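Local coordinates for putative rhamnosidase (Streptomyces avermitilis, PDB 3W5M), which hydrolyses terminal alpha-L-rhamnose residues from plant flavonoid glycosides and from gum arabic, and carries a calcium-dependent rhamnose-binding module, at residues Glu136-Ile141 / Ile237-Leu242; Arg310-Lys315 / Val405-Gly410; Met592-Pro597 / Gly622-Val627. One frame throughout, in Å; residues are numbered along the deposited sequence.

Contact 1 (Glu136-Ile141 / Ile237-Leu242); sequences EGSSWI and ICVLVL
The torsions of I237 and W140 explain their meeting: chi1 of -174° turns CG1 of I237 anti to its backbone N, leaving CG2 between N and the carbonyl carbon, while W140 holds its indole anti to its own carbonyl carbon. The pair lies in the beta jelly roll of the carbohydrate-binding module CBM67, where strand 139-142 passes the start of strand 235-244. I237 CG2 stands over the six-membered ring of W140, 3.7 Å from its centroid and only 4° off the normal, a nearly axial CH-pi contact. The other branch serves the five-membered ring, with I237 CD1 3.8 Å from W140 NE1. One isoleucine thus spans the length of the indole, and its CG1 also comes within 3.4 Å of S139 O.

W140 also stacks on W292, and its side chain lies about 4 Å from that of W203, which binds rhamnose. W140 thus stands behind the sugar-binding W203, with I237 packed one layer further back; contact along both rings probably limits how W140 can tilt.

The polar part centres on S138, whose buried hydroxyl is held between two partners. One is S253 OG, which also bonds S139 O and C238 N and so ties both segments to the same serine. V239 adds an apolar touch, its CG2 lying 3.8 Å from S138 CB. The other partner of the hydroxyl is in the facing strand: S138 OG donates to C238 O at 2.7 Å, approaching 31° out of the carbonyl plane.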
ATOM      1  N   GLU A 136     -31.481  11.301 -14.765  1.00 29.44           N
ATOM      2  CA  GLU A 136     -32.564  10.576 -15.432  1.00 30.17           C
ATOM      3  C   GLU A 136     -33.851  11.392 -15.409  1.00 30.33           C
ATOM      4  O   GLU A 136     -34.203  12.002 -14.400  1.00 33.36           O
ATOM      5  CB  GLU A 136     -32.788   9.216 -14.759  1.00 34.77           C
ATOM      6  CG  GLU A 136     -31.514   8.394 -14.698  1.00 41.05           C
ATOM      7  CD  GLU A 136     -31.731   6.916 -14.404  1.00 47.35           C
ATOM      8  OE1 GLU A 136     -32.805   6.363 -14.743  1.00 48.41           O
ATOM      9  OE2 GLU A 136     -30.798   6.302 -13.845  1.00 49.10           O
ATOM     10  N   GLY A 137     -34.538  11.425 -16.536  1.00 29.35           N
ATOM     11  CA  GLY A 137     -35.714  12.277 -16.662  1.00 26.49           C
ATOM     12  C   GLY A 137     -35.388  13.664 -17.194  1.00 25.70           C
ATOM     13  O   GLY A 137     -36.297  14.391 -17.560  1.00 25.71           O
ATOM     14  N   SER A 138     -34.104  14.032 -17.254  1.00 23.81           N
ATOM     15  CA  SER A 138     -33.717  15.338 -17.747  1.00 22.67           C
ATOM     16  C   SER A 138     -33.297  15.275 -19.217  1.00 22.47           C
ATOM     17  O   SER A 138     -33.228  14.188 -19.823  1.00 20.62           O
ATOM     18  CB  SER A 138     -32.585  15.928 -16.904  1.00 23.35           C
ATOM     19  OG  SER A 138     -32.521  17.312 -17.163  1.00 28.50           O
ATOM     20  N   SER A 139     -33.044  16.443 -19.785  1.00 20.44           N
ATOM     21  CA  SER A 139     -32.633  16.544 -21.186  1.00 21.72           C
ATOM     22  C   SER A 139     -31.400  17.395 -21.308  1.00 20.54           C
ATOM     23  O   SER A 139     -31.234  18.380 -20.552  1.00 18.80           O
ATOM     24  CB  SER A 139     -33.747  17.196 -21.978  1.00 22.36           C
ATOM     25  OG  SER A 139     -34.881  16.356 -21.949  1.00 27.29           O
ATOM     26  N   TRP A 140     -30.523  17.034 -22.252  1.00 19.81           N
ATOM     27  CA  TRP A 140     -29.425  17.903 -22.647  1.00 19.39           C
ATOM     28  C   TRP A 140     -30.005  19.009 -23.502  1.00 19.20           C
ATOM     29  O   TRP A 140     -30.745  18.722 -24.445  1.00 19.84           O
ATOM     30  CB  TRP A 140     -28.393  17.167 -23.496  1.00 18.58           C
ATOM     31  CG  TRP A 140     -27.675  16.082 -22.759  1.00 20.25           C
ATOM     32  CD1 TRP A 140     -28.060  14.794 -22.640  1.00 18.81           C
ATOM     33  CD2 TRP A 140     -26.408  16.192 -22.107  1.00 19.60           C
ATOM     34  NE1 TRP A 140     -27.135  14.085 -21.901  1.00 20.76           N
ATOM     35  CE2 TRP A 140     -26.105  14.920 -21.567  1.00 20.14           C
ATOM     36  CE3 TRP A 140     -25.497  17.245 -21.919  1.00 19.76           C
ATOM     37  CZ2 TRP A 140     -24.914  14.659 -20.867  1.00 20.84           C
ATOM     38  CZ3 TRP A 140     -24.336  16.997 -21.202  1.00 20.30           C
ATOM     39  CH2 TRP A 140     -24.049  15.706 -20.686  1.00 19.52           C
ATOM     40  N   ILE A 141     -29.722  20.261 -23.147  1.00 17.59           N
ATOM     41  CA  ILE A 141     -30.270  21.386 -23.897  1.00 18.08           C
ATOM     42  C   ILE A 141     -29.182  22.307 -24.424  1.00 17.54           C
ATOM     43  O   ILE A 141     -28.042  22.317 -23.922  1.00 18.14           O
ATOM     44  CB  ILE A 141     -31.334  22.197 -23.094  1.00 17.85           C
ATOM     45  CG1 ILE A 141     -30.752  22.827 -21.829  1.00 17.53           C
ATOM     46  CG2 ILE A 141     -32.494  21.315 -22.742  1.00 17.96           C
ATOM     47  CD1 ILE A 141     -31.659  23.906 -21.258  1.00 17.92           C
ATOM     48  N   ILE A 237     -27.041  19.773 -19.014  1.00 16.95           N
ATOM     49  CA  ILE A 237     -28.166  19.059 -18.459  1.00 17.82           C
ATOM     50  C   ILE A 237     -28.165  19.274 -16.937  1.00 18.65           C
ATOM     51  O   ILE A 237     -27.081  19.359 -16.318  1.00 18.53           O
ATOM     52  CB  ILE A 237     -28.006  17.554 -18.796  1.00 18.16           C
ATOM     53  CG1 ILE A 237     -29.250  16.741 -18.364  1.00 18.56           C
ATOM     54  CG2 ILE A 237     -26.696  17.004 -18.179  1.00 18.86           C
ATOM     55  CD1 ILE A 237     -29.306  15.337 -18.994  1.00 18.95           C
ATOM     56  N   CYS A 238     -29.347  19.366 -16.323  1.00 19.30           N
ATOM     57  CA  CYS A 238     -29.381  19.460 -14.864  1.00 20.10           C
ATOM     58  C   CYS A 238     -30.656  18.863 -14.290  1.00 19.41           C
ATOM     59  O   CYS A 238     -31.645  18.655 -15.024  1.00 19.16           O
ATOM     60  CB  CYS A 238     -29.190  20.917 -14.381  1.00 21.81           C
ATOM     61  SG  CYS A 238     -30.647  21.970 -14.608  1.00 24.68           S
ATOM     62  N   VAL A 239     -30.612  18.548 -12.990  1.00 18.50           N
ATOM     63  CA  VAL A 239     -31.832  18.320 -12.213  1.00 19.50           C
ATOM     64  C   VAL A 239     -31.689  19.082 -10.900  1.00 19.86           C
ATOM     65  O   VAL A 239     -30.653  19.010 -10.238  1.00 20.70           O
ATOM     66  CB  VAL A 239     -32.121  16.830 -11.884  1.00 19.44           C
ATOM     67  CG1 VAL A 239     -33.449  16.698 -11.130  1.00 20.22           C
ATOM     68  CG2 VAL A 239     -32.174  15.981 -13.146  1.00 22.78           C
ATOM     69  N   LEU A 240     -32.735  19.806 -10.556  1.00 21.01           N
ATOM     70  CA  LEU A 240     -32.820  20.444  -9.245  1.00 21.55           C
ATOM     71  C   LEU A 240     -33.843  19.640  -8.461  1.00 22.66           C
ATOM     72  O   LEU A 240     -35.011  19.567  -8.849  1.00 22.84           O
ATOM     73  CB  LEU A 240     -33.222  21.914  -9.379  1.00 19.85           C
ATOM     74  CG  LEU A 240     -33.608  22.683  -8.091  1.00 20.02           C
ATOM     75  CD1 LEU A 240     -32.372  22.870  -7.227  1.00 21.68           C
ATOM     76  CD2 LEU A 240     -34.204  24.023  -8.488  1.00 22.16           C
ATOM     77  N   VAL A 241     -33.385  18.972  -7.402  1.00 23.88           N
ATOM     78  CA  VAL A 241     -34.287  18.161  -6.548  1.00 25.31           C
ATOM     79  C   VAL A 241     -34.648  18.950  -5.291  1.00 24.99           C
ATOM     80  O   VAL A 241     -33.775  19.336  -4.543  1.00 27.74           O
ATOM     81  CB  VAL A 241     -33.632  16.839  -6.108  1.00 24.97           C
ATOM     82  CG1 VAL A 241     -34.545  16.091  -5.132  1.00 25.90           C
ATOM     83  CG2 VAL A 241     -33.353  15.950  -7.323  1.00 26.99           C
ATOM     84  N   LEU A 242     -35.925  19.175  -5.065  1.00 26.56           N
ATOM     85  CA  LEU A 242     -36.352  19.831  -3.844  1.00 26.95           C
ATOM     86  C   LEU A 242     -37.048  18.793  -2.981  1.00 29.64           C
ATOM     87  O   LEU A 242     -38.030  18.172  -3.415  1.00 30.81           O
ATOM     88  CB  LEU A 242     -37.314  20.975  -4.157  1.00 26.71           C
ATOM     89  CG  LEU A 242     -36.910  22.170  -5.034  1.00 28.28           C
ATOM     90  CD1 LEU A 242     -35.500  22.642  -4.684  1.00 28.09           C
ATOM     91  CD2 LEU A 242     -37.062  21.904  -6.539  1.00 28.10           C
TER

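Contact 2 (Arg310-Lys315 / Val405-Gly410); sequences RLPHKK and VEYADG
One face of the Y407 ring is taken by P312, whose CG lies 4.0 Å from the ring centroid and 30° off the normal, a CH-pi contact displaced toward the hydroxyl end. At the ring edge, K315 O and water 1 lie in the plane, with K314 O close to it, so backbone oxygens face the CD1-CE1 side while carbon covers the face. L311 crosses the tyrosine at about a right angle, its CB 3.3 Å from Y407 OH. That hydroxyl donates to water 1 at 2.6 Å, and the water in turn donates to P312 O at 2.7 Å; the bridge fixes the direction of the phenolic proton. Deeper in, L311 CD1 and V405 CG2 meet tip to tip at 4.2 Å.

Polar bonds join the outer ends. A408 N donates to K315 O at 3.0 Å with an N-H...O angle of 168°, a nearly straight backbone bond. The extended K314 chain carries NZ to within 2.9 Å of D409 OD2, where it meets the syn lone pair of that oxygen, the one on the side of OD1, in an exposed salt bridge. T411 OG1 serves both members, bonding K314 NZ and D409 OD1. The aspartate is turned this way by chi1 of 68°, with CG between the backbone N and carbonyl carbon.

Residues Y407 to G410 form a type I beta turn, closed by G410 N to Y407 O and ending at positive phi. It links strands 398-407 and 412-416 as a beta-hairpin, packed against the crossing from strand 303-311 to strand 316-326 at one end of a beta-sandwich.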
ATOM      1  N   ARG A 310     -31.482  -9.818  20.265  1.00 32.48           N
ATOM      2  CA  ARG A 310     -31.521 -10.249  21.647  1.00 34.80           C
ATOM      3  C   ARG A 310     -30.703 -11.535  21.775  1.00 33.22           C
ATOM      4  O   ARG A 310     -30.784 -12.420  20.918  1.00 33.07           O
ATOM      5  CB  ARG A 310     -32.993 -10.467  22.033  1.00 41.39           C
ATOM      6  CG  ARG A 310     -33.301 -10.649  23.511  1.00 49.30           C
ATOM      7  CD  ARG A 310     -34.611 -11.422  23.683  1.00 56.67           C
ATOM      8  NE  ARG A 310     -35.149 -11.364  25.045  1.00 62.18           N
ATOM      9  CZ  ARG A 310     -36.140 -12.132  25.511  1.00 64.93           C
ATOM     10  NH1 ARG A 310     -36.715 -13.050  24.734  1.00 65.98           N
ATOM     11  NH2 ARG A 310     -36.557 -11.988  26.769  1.00 59.94           N
ATOM     12  N   LEU A 311     -29.878 -11.615  22.812  1.00 32.07           N
ATOM     13  CA  LEU A 311     -29.146 -12.830  23.134  1.00 33.29           C
ATOM     14  C   LEU A 311     -29.673 -13.400  24.462  1.00 35.39           C
ATOM     15  O   LEU A 311     -30.248 -12.651  25.261  1.00 35.00           O
ATOM     16  CB  LEU A 311     -27.642 -12.545  23.237  1.00 30.72           C
ATOM     17  CG  LEU A 311     -26.919 -12.101  21.957  1.00 32.03           C
ATOM     18  CD1 LEU A 311     -25.441 -11.868  22.241  1.00 33.50           C
ATOM     19  CD2 LEU A 311     -27.139 -13.120  20.849  1.00 32.66           C
ATOM     20  N   PRO A 312     -29.481 -14.716  24.704  1.00 36.77           N
ATOM     21  CA  PRO A 312     -29.987 -15.259  25.975  1.00 37.89           C
ATOM     22  C   PRO A 312     -29.180 -14.813  27.191  1.00 37.65           C
ATOM     23  O   PRO A 312     -28.018 -14.424  27.050  1.00 34.73           O
ATOM     24  CB  PRO A 312     -29.860 -16.776  25.779  1.00 39.20           C
ATOM     25  CG  PRO A 312     -28.747 -16.931  24.801  1.00 38.24           C
ATOM     26  CD  PRO A 312     -28.892 -15.768  23.856  1.00 35.52           C
ATOM     27  N   HIS A 313     -29.791 -14.876  28.378  1.00 40.62           N
ATOM     28  CA  HIS A 313     -29.066 -14.654  29.635  1.00 40.88           C
ATOM     29  C   HIS A 313     -28.383 -15.941  30.082  1.00 41.21           C
ATOM     30  O   HIS A 313     -28.857 -16.631  30.996  1.00 40.31           O
ATOM     31  CB  HIS A 313     -30.004 -14.138  30.742  1.00 45.66           C
ATOM     32  CG  HIS A 313     -30.650 -12.829  30.421  1.00 48.53           C
ATOM     33  ND1 HIS A 313     -30.251 -11.641  30.999  1.00 48.20           N
ATOM     34  CD2 HIS A 313     -31.660 -12.517  29.572  1.00 48.66           C
ATOM     35  CE1 HIS A 313     -30.986 -10.653  30.517  1.00 49.63           C
ATOM     36  NE2 HIS A 313     -31.849 -11.159  29.652  1.00 48.25           N
ATOM     37  N   LYS A 314     -27.286 -16.274  29.409  1.00 39.46           N
ATOM     38  CA  LYS A 314     -26.463 -17.421  29.742  1.00 36.60           C
ATOM     39  C   LYS A 314     -25.045 -16.962  29.695  1.00 33.13           C
ATOM     40  O   LYS A 314     -24.724 -15.998  29.006  1.00 34.27           O
ATOM     41  CB  LYS A 314     -26.566 -18.516  28.673  1.00 37.86           C
ATOM     42  CG  LYS A 314     -27.886 -19.217  28.555  1.00 38.01           C
ATOM     43  CD  LYS A 314     -27.741 -20.259  27.466  1.00 36.01           C
ATOM     44  CE  LYS A 314     -29.093 -20.744  27.015  1.00 39.48           C
ATOM     45  NZ  LYS A 314     -28.938 -21.746  25.924  1.00 34.05           N
ATOM     46  N   LYS A 315     -24.181 -17.707  30.367  1.00 33.67           N
ATOM     47  CA  LYS A 315     -22.763 -17.435  30.388  1.00 31.50           C
ATOM     48  C   LYS A 315     -22.138 -17.675  28.990  1.00 32.27           C
ATOM     49  O   LYS A 315     -22.270 -18.753  28.427  1.00 30.61           O
ATOM     50  CB  LYS A 315     -22.102 -18.308  31.458  1.00 35.02           C
ATOM     51  CG  LYS A 315     -20.583 -18.301  31.467  1.00 40.03           C
ATOM     52  CD  LYS A 315     -20.008 -16.942  31.854  1.00 43.91           C
ATOM     53  CE  LYS A 315     -18.511 -17.046  32.116  1.00 45.80           C
ATOM     54  NZ  LYS A 315     -18.221 -17.871  33.322  1.00 49.33           N
ATOM     55  N   VAL A 405     -21.788 -16.495  18.676  1.00 19.65           N
ATOM     56  CA  VAL A 405     -21.641 -16.530  20.132  1.00 22.08           C
ATOM     57  C   VAL A 405     -21.848 -17.959  20.618  1.00 21.58           C
ATOM     58  O   VAL A 405     -22.886 -18.563  20.309  1.00 26.14           O
ATOM     59  CB  VAL A 405     -22.705 -15.647  20.791  1.00 22.22           C
ATOM     60  CG1 VAL A 405     -22.367 -15.482  22.278  1.00 22.27           C
ATOM     61  CG2 VAL A 405     -22.800 -14.297  20.070  1.00 21.30           C
ATOM     62  N   GLU A 406     -20.876 -18.489  21.351  1.00 22.53           N
ATOM     63  CA  GLU A 406     -20.948 -19.834  21.959  1.00 25.13           C
ATOM     64  C   GLU A 406     -21.209 -19.650  23.442  1.00 24.81           C
ATOM     65  O   GLU A 406     -20.619 -18.775  24.068  1.00 25.02           O
ATOM     66  CB  GLU A 406     -19.638 -20.594  21.834  1.00 28.42           C
ATOM     67  CG  GLU A 406     -18.911 -20.465  20.503  1.00 38.52           C
ATOM     68  CD  GLU A 406     -19.277 -21.525  19.473  1.00 48.95           C
ATOM     69  OE1 GLU A 406     -20.437 -22.014  19.460  1.00 54.87           O
ATOM     70  OE2 GLU A 406     -18.386 -21.853  18.646  1.00 52.53           O
ATOM     71  N   TYR A 407     -22.042 -20.514  23.995  1.00 24.37           N
ATOM     72  CA  TYR A 407     -22.411 -20.448  25.404  1.00 25.37           C
ATOM     73  C   TYR A 407     -21.836 -21.655  26.163  1.00 25.76           C
ATOM     74  O   TYR A 407     -21.561 -22.700  25.554  1.00 25.86           O
ATOM     75  CB  TYR A 407     -23.934 -20.328  25.513  1.00 23.66           C
ATOM     76  CG  TYR A 407     -24.430 -18.983  25.039  1.00 26.01           C
ATOM     77  CD1 TYR A 407     -24.299 -17.847  25.857  1.00 27.56           C
ATOM     78  CD2 TYR A 407     -24.995 -18.825  23.775  1.00 25.15           C
ATOM     79  CE1 TYR A 407     -24.730 -16.603  25.432  1.00 27.42           C
ATOM     80  CE2 TYR A 407     -25.433 -17.576  23.341  1.00 27.18           C
ATOM     81  CZ  TYR A 407     -25.292 -16.465  24.188  1.00 27.43           C
ATOM     82  OH  TYR A 407     -25.716 -15.213  23.792  1.00 29.18           O
ATOM     83  N   ALA A 408     -21.607 -21.481  27.470  1.00 25.26           N
ATOM     84  CA  ALA A 408     -20.969 -22.493  28.290  1.00 24.95           C
ATOM     85  C   ALA A 408     -21.773 -23.786  28.328  1.00 23.68           C
ATOM     86  O   ALA A 408     -21.190 -24.837  28.495  1.00 28.12           O
ATOM     87  CB  ALA A 408     -20.668 -21.986  29.719  1.00 26.77           C
ATOM     88  N   ASP A 409     -23.086 -23.720  28.129  1.00 25.34           N
ATOM     89  CA  ASP A 409     -23.913 -24.948  28.041  1.00 23.94           C
ATOM     90  C   ASP A 409     -23.800 -25.686  26.692  1.00 25.65           C
ATOM     91  O   ASP A 409     -24.521 -26.666  26.460  1.00 23.31           O
ATOM     92  CB  ASP A 409     -25.393 -24.681  28.379  1.00 25.46           C
ATOM     93  CG  ASP A 409     -26.091 -23.816  27.346  1.00 26.51           C
ATOM     94  OD1 ASP A 409     -25.441 -23.372  26.370  1.00 25.08           O
ATOM     95  OD2 ASP A 409     -27.310 -23.576  27.485  1.00 28.27           O
ATOM     96  N   GLY A 410     -22.924 -25.184  25.821  1.00 24.97           N
ATOM     97  CA  GLY A 410     -22.658 -25.763  24.501  1.00 23.07           C
ATOM     98  C   GLY A 410     -23.580 -25.276  23.395  1.00 23.02           C
ATOM     99  O   GLY A 410     -23.437 -25.724  22.249  1.00 24.22           O
TER
HETATM  100  O   HOH W   1     -25.874 -13.486  25.718  1.00 42.80           O
HETATM  101  O   HOH W   2     -24.245 -21.291  29.234  1.00 33.41           O

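Contact 3 (Met592-Pro597 / Gly622-Val627); sequences MHTSAP and GNFLSV
T594 and F624 are joined by the hydrogen bond that links these segments: T594 N donates to F624 O at 2.9 Å, with an N-H...O angle of 174° and the donor nearly in line with the C=O bond. A second bond acts within 592-597. With its CG between the backbone N and the carbonyl carbon, H593 folds its imidazole back so that ND1 donates to T594 O at 2.9 Å. T594 O, a carbonyl that can only accept, lies close to the imidazole plane, so ND1 carries the hydrogen of this bond. A596 N reaches T594 O from the opposite face of the carbonyl plane, so two donors grip one oxygen.

Carbon contacts surround the linking bond. H593 CB lies 3.6 Å and T594 CG2 3.5 Å from F624 O, both packing against that carbonyl oxygen. T594 and F624 run side by side, pointing the same way, with T594 CG2 4.0 Å from F624 CB and near the edge of the phenyl ring. L625 closes the other end: its CD1 sits 3.1 Å from M592 O, a tight carbon-oxygen approach, and 3.9 Å from H593 CA. Its chi1 of -91° is off a staggered value, consistent with some strain here. Replacing L625 by an alanine would probably open a gap beside M592 O and the H593 backbone, leaving this buried end of the contact poorly filled.

In the fold, 592-594 ends strand 587-594, which lies between strands 480-493 and 510-515 of a large beta-sheet, while T594 OG1 is bonded to G478 O. Segment 622-627 leaves helix 607-622 of the (alpha/alpha)6-barrel catalytic domain, and F624 stacks on F660 of helix 658-671, so the contact joins sheet to helical barrel.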
ATOM      1  N   MET A 592      -0.214   4.934   9.388  1.00 18.08           N
ATOM      2  CA  MET A 592      -0.870   3.655   9.132  1.00 18.31           C
ATOM      3  C   MET A 592      -0.108   2.816   8.138  1.00 17.48           C
ATOM      4  O   MET A 592       0.308   3.337   7.120  1.00 17.92           O
ATOM      5  CB  MET A 592      -2.241   3.900   8.528  1.00 20.72           C
ATOM      6  CG  MET A 592      -3.196   4.510   9.518  1.00 23.70           C
ATOM      7  SD  MET A 592      -4.759   4.953   8.718  1.00 26.52           S
ATOM      8  CE  MET A 592      -5.447   5.968  10.044  1.00 23.54           C
ATOM      9  N   HIS A 593       0.038   1.522   8.434  1.00 17.45           N
ATOM     10  CA  HIS A 593       0.649   0.561   7.484  1.00 16.62           C
ATOM     11  C   HIS A 593       0.347  -0.849   7.930  1.00 17.10           C
ATOM     12  O   HIS A 593      -0.290  -1.069   8.972  1.00 15.06           O
ATOM     13  CB  HIS A 593       2.184   0.779   7.323  1.00 17.44           C
ATOM     14  CG  HIS A 593       2.952   0.843   8.607  1.00 16.97           C
ATOM     15  ND1 HIS A 593       3.276  -0.278   9.346  1.00 16.14           N
ATOM     16  CD2 HIS A 593       3.538   1.894   9.240  1.00 17.64           C
ATOM     17  CE1 HIS A 593       3.987   0.087  10.404  1.00 18.13           C
ATOM     18  NE2 HIS A 593       4.168   1.397  10.355  1.00 17.33           N
ATOM     19  N   THR A 594       0.756  -1.822   7.116  1.00 15.76           N
ATOM     20  CA  THR A 594       0.633  -3.211   7.525  1.00 17.26           C
ATOM     21  C   THR A 594       1.194  -3.491   8.937  1.00 17.60           C
ATOM     22  O   THR A 594       2.251  -2.965   9.329  1.00 17.31           O
ATOM     23  CB  THR A 594       1.243  -4.158   6.473  1.00 17.11           C
ATOM     24  OG1 THR A 594       0.915  -5.518   6.818  1.00 18.61           O
ATOM     25  CG2 THR A 594       2.733  -4.006   6.380  1.00 15.99           C
ATOM     26  N   SER A 595       0.481  -4.320   9.706  1.00 18.34           N
ATOM     27  CA  SER A 595       0.884  -4.612  11.080  1.00 18.77           C
ATOM     28  C   SER A 595       1.939  -5.679  11.033  1.00 20.69           C
ATOM     29  O   SER A 595       1.645  -6.870  11.167  1.00 22.39           O
ATOM     30  CB  SER A 595      -0.325  -5.027  11.944  1.00 19.03           C
ATOM     31  OG  SER A 595      -1.197  -5.953  11.246  1.00 20.45           O
ATOM     32  N   ALA A 596       3.176  -5.257  10.774  1.00 20.12           N
ATOM     33  CA  ALA A 596       4.326  -6.154  10.799  1.00 20.61           C
ATOM     34  C   ALA A 596       5.418  -5.434  11.559  1.00 20.53           C
ATOM     35  O   ALA A 596       5.504  -4.207  11.478  1.00 24.44           O
ATOM     36  CB  ALA A 596       4.781  -6.488   9.370  1.00 19.54           C
ATOM     37  N   PRO A 597       6.239  -6.174  12.330  1.00 19.91           N
ATOM     38  CA  PRO A 597       7.291  -5.543  13.122  1.00 20.14           C
ATOM     39  C   PRO A 597       8.449  -5.033  12.261  1.00 20.72           C
ATOM     40  O   PRO A 597       8.707  -5.567  11.173  1.00 19.50           O
ATOM     41  CB  PRO A 597       7.803  -6.683  14.028  1.00 19.95           C
ATOM     42  CG  PRO A 597       7.340  -7.954  13.385  1.00 21.41           C
ATOM     43  CD  PRO A 597       6.124  -7.628  12.578  1.00 20.64           C
ATOM     44  N   GLY A 622       5.596   3.666   4.424  1.00 17.92           N
ATOM     45  CA  GLY A 622       4.594   4.507   3.775  1.00 18.33           C
ATOM     46  C   GLY A 622       3.919   3.820   2.599  1.00 20.86           C
ATOM     47  O   GLY A 622       2.776   4.126   2.229  1.00 21.05           O
ATOM     48  N   ASN A 623       4.642   2.883   1.994  1.00 18.84           N
ATOM     49  CA  ASN A 623       4.119   2.202   0.824  1.00 19.30           C
ATOM     50  C   ASN A 623       3.756   0.739   1.058  1.00 19.78           C
ATOM     51  O   ASN A 623       3.601  -0.042   0.085  1.00 22.08           O
ATOM     52  CB  ASN A 623       5.175   2.279  -0.278  1.00 19.52           C
ATOM     53  CG  ASN A 623       5.221   3.643  -0.917  1.00 20.39           C
ATOM     54  OD1 ASN A 623       4.330   3.996  -1.681  1.00 20.75           O
ATOM     55  ND2 ASN A 623       6.240   4.430  -0.580  1.00 21.64           N
ATOM     56  N   PHE A 624       3.676   0.336   2.321  1.00 19.55           N
ATOM     57  CA  PHE A 624       3.300  -1.041   2.647  1.00 18.69           C
ATOM     58  C   PHE A 624       1.911  -0.971   3.307  1.00 18.63           C
ATOM     59  O   PHE A 624       1.753  -1.296   4.472  1.00 19.66           O
ATOM     60  CB  PHE A 624       4.341  -1.679   3.565  1.00 19.25           C
ATOM     61  CG  PHE A 624       5.406  -2.471   2.835  1.00 21.26           C
ATOM     62  CD1 PHE A 624       5.881  -2.056   1.589  1.00 20.77           C
ATOM     63  CD2 PHE A 624       5.954  -3.629   3.419  1.00 21.40           C
ATOM     64  CE1 PHE A 624       6.872  -2.785   0.923  1.00 22.73           C
ATOM     65  CE2 PHE A 624       6.933  -4.352   2.759  1.00 22.57           C
ATOM     66  CZ  PHE A 624       7.399  -3.926   1.519  1.00 22.70           C
ATOM     67  N   LEU A 625       0.915  -0.527   2.540  1.00 18.98           N
ATOM     68  CA  LEU A 625      -0.493  -0.443   2.965  1.00 20.41           C
ATOM     69  C   LEU A 625      -1.343  -1.296   2.029  1.00 19.03           C
ATOM     70  O   LEU A 625      -1.670  -0.871   0.925  1.00 20.74           O
ATOM     71  CB  LEU A 625      -1.010   0.998   2.911  1.00 22.71           C
ATOM     72  CG  LEU A 625      -0.925   1.919   4.106  1.00 24.33           C
ATOM     73  CD1 LEU A 625       0.509   2.487   4.147  1.00 25.56           C
ATOM     74  CD2 LEU A 625      -1.952   3.052   3.956  1.00 23.25           C
ATOM     75  N   SER A 626      -1.699  -2.485   2.491  1.00 18.71           N
ATOM     76  CA  SER A 626      -2.446  -3.521   1.720  1.00 18.47           C
ATOM     77  C   SER A 626      -1.695  -4.110   0.493  1.00 18.10           C
ATOM     78  O   SER A 626      -1.647  -5.346   0.312  1.00 18.40           O
ATOM     79  CB  SER A 626      -3.836  -3.014   1.296  1.00 19.02           C
ATOM     80  OG  SER A 626      -4.567  -4.061   0.680  1.00 22.12           O
ATOM     81  N   VAL A 627      -1.125  -3.246  -0.340  1.00 18.71           N
ATOM     82  CA  VAL A 627      -0.249  -3.716  -1.452  1.00 17.93           C
ATOM     83  C   VAL A 627       1.025  -2.880  -1.430  1.00 18.51           C
ATOM     84  O   VAL A 627       1.004  -1.744  -0.920  1.00 18.17           O
ATOM     85  CB  VAL A 627      -0.937  -3.620  -2.837  1.00 18.85           C
ATOM     86  CG1 VAL A 627      -2.249  -4.432  -2.892  1.00 21.16           C
ATOM     87  CG2 VAL A 627      -1.165  -2.185  -3.256  1.00 20.75           C
TER

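The three contacts follow one another along the chain, each closing before the next opens, and none touches another. Centres of contacts 1 and 2 are 55 Å apart, those of 1 and 3 are 44 Å apart, and those of 2 and 3 are 37 Å apart. They share no sheet. Contact 1 belongs to the CBM67 module, contact 2 to the outer end of a beta-sandwich away from the annotated sites, and contact 3, whose centre is about 6 Å from the centre of the chain, to the junction of beta-sheet and catalytic barrel. Together they sample the multidomain build, in which sugar-binding module and catalytic domain are separate units of one chain.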